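Local coordinates for protein succinate-semialdehyde dehydrogenase (NAD(P)(+)) (Marinobacter aquaeolei, PDB 3RH9) that probably oxidises succinate semialdehyde to succinate with a nicotinamide dinucleotide cofactor, at residues I4-Y15 with L188-D198. Residues are numbered along the deposited sequence; the frame is centred on the assembly and turned at random.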
loop_
_atom_site.group_PDB
_atom_site.type_symbol
_atom_site.label_atom_id
_atom_site.label_comp_id
_atom_site.label_asym_id
_atom_site.label_seq_id
_atom_site.Cartn_x
_atom_site.Cartn_y
_atom_site.Cartn_z
ATOM N N ILE A 4 19.158 -32.641 -15.778
ATOM C CA ILE A 4 20.133 -31.794 -15.079
ATOM C C ILE A 4 20.627 -32.405 -13.753
ATOM O O ILE A 4 19.838 -32.908 -12.943
ATOM C CB ILE A 4 19.549 -30.378 -14.817
ATOM C CG1 ILE A 4 20.666 -29.344 -14.682
ATOM C CG2 ILE A 4 18.642 -30.370 -13.590
ATOM C CD1 ILE A 4 20.163 -27.929 -14.687
ATOM N N GLU A 5 21.939 -32.370 -13.541
ATOM C CA GLU A 5 22.504 -32.907 -12.315
ATOM C C GLU A 5 23.386 -31.850 -11.685
ATOM O O GLU A 5 24.164 -31.184 -12.363
ATOM C CB GLU A 5 23.287 -34.192 -12.582
ATOM N N SER A 6 23.235 -31.681 -10.381
ATOM C CA SER A 6 23.981 -30.670 -9.653
ATOM C C SER A 6 23.920 -30.959 -8.152
ATOM O O SER A 6 22.937 -31.488 -7.642
ATOM C CB SER A 6 23.432 -29.272 -9.982
ATOM O OG SER A 6 23.785 -28.314 -8.997
ATOM N N PRO A 7 25.001 -30.658 -7.444
ATOM C CA PRO A 7 24.980 -30.789 -5.987
ATOM C C PRO A 7 23.942 -29.857 -5.343
ATOM O O PRO A 7 23.332 -30.231 -4.335
ATOM C CB PRO A 7 26.407 -30.389 -5.584
ATOM C CG PRO A 7 26.981 -29.708 -6.813
ATOM C CD PRO A 7 26.358 -30.418 -7.952
ATOM N N LEU A 8 23.732 -28.674 -5.918
ATOM C CA LEU A 8 22.719 -27.759 -5.407
ATOM C C LEU A 8 21.295 -28.273 -5.633
ATOM O O LEU A 8 20.336 -27.708 -5.092
ATOM C CB LEU A 8 22.864 -26.377 -6.046
ATOM C CG LEU A 8 24.179 -25.641 -5.821
ATOM C CD1 LEU A 8 24.088 -24.224 -6.379
ATOM C CD2 LEU A 8 24.550 -25.617 -4.355
ATOM N N LEU A 9 21.156 -29.332 -6.429
ATOM C CA LEU A 9 19.840 -29.877 -6.757
ATOM C C LEU A 9 19.651 -31.321 -6.321
ATOM O O LEU A 9 18.881 -32.044 -6.933
ATOM C CB LEU A 9 19.574 -29.766 -8.257
ATOM C CG LEU A 9 19.435 -28.331 -8.769
ATOM C CD1 LEU A 9 19.416 -28.253 -10.287
ATOM C CD2 LEU A 9 18.180 -27.734 -8.190
ATOM N N GLU A 10 20.347 -31.731 -5.264
ATOM C CA GLU A 10 20.201 -33.086 -4.708
ATOM C C GLU A 10 18.849 -33.292 -4.044
ATOM O O GLU A 10 18.455 -34.414 -3.734
ATOM C CB GLU A 10 21.285 -33.365 -3.677
ATOM C CG GLU A 10 22.606 -33.844 -4.251
ATOM C CD GLU A 10 23.692 -33.873 -3.194
ATOM O OE1 GLU A 10 24.020 -32.794 -2.647
ATOM O OE2 GLU A 10 24.209 -34.976 -2.904
ATOM N N ASN A 11 18.150 -32.192 -3.808
ATOM C CA ASN A 11 16.802 -32.263 -3.285
ATOM C C ASN A 11 15.861 -31.539 -4.209
ATOM O O ASN A 11 15.835 -30.312 -4.256
ATOM C CB ASN A 11 16.749 -31.685 -1.888
ATOM C CG ASN A 11 17.504 -32.531 -0.900
ATOM O OD1 ASN A 11 17.037 -33.604 -0.500
ATOM N ND2 ASN A 11 18.686 -32.065 -0.503
ATOM N N LEU A 12 15.108 -32.320 -4.970
ATOM C CA LEU A 12 14.202 -31.781 -5.961
ATOM C C LEU A 12 12.803 -31.920 -5.385
ATOM O O LEU A 12 12.051 -32.816 -5.739
ATOM C CB LEU A 12 14.350 -32.551 -7.276
ATOM C CG LEU A 12 14.371 -31.706 -8.548
ATOM C CD1 LEU A 12 13.010 -31.054 -8.763
ATOM C CD2 LEU A 12 15.470 -30.644 -8.512
ATOM N N THR A 13 12.468 -31.030 -4.471
ATOM C CA THR A 13 11.216 -31.123 -3.745
ATOM C C THR A 13 11.057 -29.824 -2.982
ATOM O O THR A 13 11.913 -28.940 -3.064
ATOM C CB THR A 13 11.240 -32.310 -2.758
ATOM O OG1 THR A 13 10.064 -32.296 -1.947
ATOM C CG2 THR A 13 12.457 -32.237 -1.854
ATOM N N GLY A 14 9.965 -29.705 -2.240
ATOM C CA GLY A 14 9.711 -28.501 -1.477
ATOM C C GLY A 14 10.593 -28.363 -0.257
ATOM O O GLY A 14 11.477 -29.181 0.000
ATOM N N TYR A 15 10.355 -27.308 0.502
ATOM C CA TYR A 15 11.139 -27.060 1.693
ATOM C C TYR A 15 10.247 -26.468 2.749
ATOM O O TYR A 15 9.937 -25.279 2.715
ATOM C CB TYR A 15 12.276 -26.094 1.397
ATOM C CG TYR A 15 13.296 -25.987 2.508
ATOM C CD1 TYR A 15 13.132 -25.080 3.553
ATOM C CD2 TYR A 15 14.423 -26.790 2.508
ATOM C CE1 TYR A 15 14.071 -24.975 4.559
ATOM C CE2 TYR A 15 15.372 -26.697 3.516
ATOM C CZ TYR A 15 15.192 -25.786 4.534
ATOM O OH TYR A 15 16.148 -25.701 5.514
ATOM N N LEU A 188 14.155 -24.371 -10.610
ATOM C CA LEU A 188 15.422 -24.981 -10.226
ATOM C C LEU A 188 16.387 -23.979 -9.614
ATOM O O LEU A 188 17.228 -24.334 -8.784
ATOM C CB LEU A 188 16.081 -25.694 -11.413
ATOM C CG LEU A 188 15.169 -26.596 -12.252
ATOM C CD1 LEU A 188 15.887 -27.004 -13.521
ATOM C CD2 LEU A 188 14.670 -27.806 -11.455
ATOM N N THR A 189 16.284 -22.727 -10.035
ATOM C CA THR A 189 17.157 -21.719 -9.480
ATOM C C THR A 189 16.716 -21.577 -8.042
ATOM O O THR A 189 17.532 -21.398 -7.144
ATOM C CB THR A 189 17.062 -20.391 -10.245
ATOM O OG1 THR A 189 17.619 -20.572 -11.545
ATOM C CG2 THR A 189 17.855 -19.311 -9.560
HETATM N N MSE A 190 15.408 -21.688 -7.830
HETATM C CA MSE A 190 14.848 -21.535 -6.502
HETATM C C MSE A 190 15.319 -22.682 -5.616
HETATM O O MSE A 190 15.741 -22.481 -4.469
HETATM C CB MSE A 190 13.319 -21.481 -6.552
HETATM C CG MSE A 190 12.712 -20.901 -5.283
HETATM SE SE MSE A 190 13.419 -19.092 -4.989
HETATM C CE MSE A 190 13.417 -19.057 -3.068
ATOM N N ILE A 191 15.246 -23.890 -6.154
ATOM C CA ILE A 191 15.696 -25.038 -5.401
ATOM C C ILE A 191 17.165 -24.866 -5.010
ATOM O O ILE A 191 17.539 -25.102 -3.861
ATOM C CB ILE A 191 15.435 -26.351 -6.158
ATOM C CG1 ILE A 191 13.931 -26.566 -6.286
ATOM C CG2 ILE A 191 16.044 -27.514 -5.409
ATOM C CD1 ILE A 191 13.561 -27.767 -7.077
ATOM N N ALA A 192 17.983 -24.414 -5.959
ATOM C CA ALA A 192 19.407 -24.194 -5.714
ATOM C C ALA A 192 19.638 -23.187 -4.593
ATOM O O ALA A 192 20.455 -23.409 -3.695
ATOM C CB ALA A 192 20.099 -23.736 -6.985
ATOM N N PHE A 193 18.910 -22.081 -4.658
ATOM C CA PHE A 193 18.910 -21.076 -3.604
ATOM C C PHE A 193 18.566 -21.688 -2.228
ATOM O O PHE A 193 19.265 -21.441 -1.238
ATOM C CB PHE A 193 17.935 -19.957 -3.963
ATOM C CG PHE A 193 18.032 -18.770 -3.072
ATOM C CD1 PHE A 193 19.259 -18.351 -2.593
ATOM C CD2 PHE A 193 16.898 -18.061 -2.717
ATOM C CE1 PHE A 193 19.351 -17.239 -1.762
ATOM C CE2 PHE A 193 16.979 -16.947 -1.894
ATOM C CZ PHE A 193 18.201 -16.530 -1.414
ATOM N N PHE A 194 17.503 -22.486 -2.165
ATOM C CA PHE A 194 17.130 -23.100 -0.903
ATOM C C PHE A 194 18.182 -24.082 -0.450
ATOM O O PHE A 194 18.471 -24.176 0.736
ATOM C CB PHE A 194 15.750 -23.750 -0.968
ATOM C CG PHE A 194 14.656 -22.844 -0.520
ATOM C CD1 PHE A 194 14.192 -22.894 0.775
ATOM C CD2 PHE A 194 14.126 -21.906 -1.373
ATOM C CE1 PHE A 194 13.189 -22.050 1.206
ATOM C CE2 PHE A 194 13.119 -21.058 -0.943
ATOM C CZ PHE A 194 12.655 -21.129 0.351
ATOM N N SER A 195 18.773 -24.806 -1.391
ATOM C CA SER A 195 19.877 -25.687 -1.044
ATOM C C SER A 195 21.008 -24.894 -0.391
ATOM O O SER A 195 21.568 -25.333 0.618
ATOM C CB SER A 195 20.399 -26.438 -2.266
ATOM O OG SER A 195 21.474 -27.279 -1.892
ATOM N N VAL A 196 21.338 -23.730 -0.955
ATOM C CA VAL A 196 22.377 -22.884 -0.369
ATOM C C VAL A 196 21.997 -22.342 1.014
ATOM O O VAL A 196 22.845 -22.281 1.891
ATOM C CB VAL A 196 22.835 -21.727 -1.309
ATOM C CG1 VAL A 196 23.714 -20.718 -0.552
ATOM C CG2 VAL A 196 23.598 -22.274 -2.494
HETATM N N MSE A 197 20.735 -21.961 1.214
HETATM C CA MSE A 197 20.290 -21.413 2.505
HETATM C C MSE A 197 20.134 -22.486 3.575
HETATM O O MSE A 197 20.168 -22.206 4.776
HETATM C CB MSE A 197 18.950 -20.692 2.364
HETATM C CG MSE A 197 19.032 -19.364 1.661
HETATM SE SE MSE A 197 17.339 -18.368 1.676
HETATM C CE MSE A 197 16.286 -19.572 0.518
ATOM N N ASP A 198 19.937 -23.711 3.119
ATOM C CA ASP A 198 19.663 -24.835 3.984
ATOM C C ASP A 198 20.874 -25.109 4.860
ATOM O O ASP A 198 20.780 -25.789 5.873
ATOM C CB ASP A 198 19.361 -26.040 3.106
ATOM C CG ASP A 198 19.245 -27.317 3.890
ATOM O OD1 ASP A 198 18.630 -27.279 4.979
ATOM O OD2 ASP A 198 19.761 -28.358 3.408
#
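Leu8, Leu9, Leu12 and Tyr15 lay the N-terminal arm of this aldehyde dehydrogenase across helix 188-197, which covers the Rossmann-like sheet of the cofactor-binding domain next to its edge strand 207-209. A short 3-10 turn at 7-8 pushes Leu8 against the helix beside Ala192, where the alpha carbons come within 4.9 Å. The small methyl of Ala192 leaves a hollow that Leu8 fills: its CB rests 3.9 Å from Ala192 CB, and its CD2 branch reaches along to CG2 of Val196, one turn on. Leu9 crosses Ile191 at about a right angle, its CD2 methyl lodged against Ile191 CG2 and the carbonyl oxygen of Leu188. Ile191 is the helix's own bump. Its CD1 meets the forked end of Leu12, 3.7 Å from Leu12 CD1 and equally near CD2, while CG2 abuts Leu9 CD2 and the carbonyl oxygen of Asn11. Leu188 extends this apolar patch, touching Leu12 with CD2 and Ile4 with CD1. Leu188 also touches strand 39-44 and helix 88-99. Farther along the helix, the Tyr15 ring lies obliquely against Phe194, their planes at 50° and centroids 5.3 Å apart; Trp20 meets Tyr15 edge-to-face. Tyr15 CG stands anti to the backbone N (chi1 -169°), which carries the ring past Phe194 and its OH to Asp198. A phenylalanine here would probably keep the ring contact but leave Asp198 OD1 without its hydroxyl donor. Asp198 OD2 has a weak bond from Trp20 NE1, and OD1 accepts from Tyr15 OH at 3.0 Å on its anti side, 31° out of the carboxylate plane.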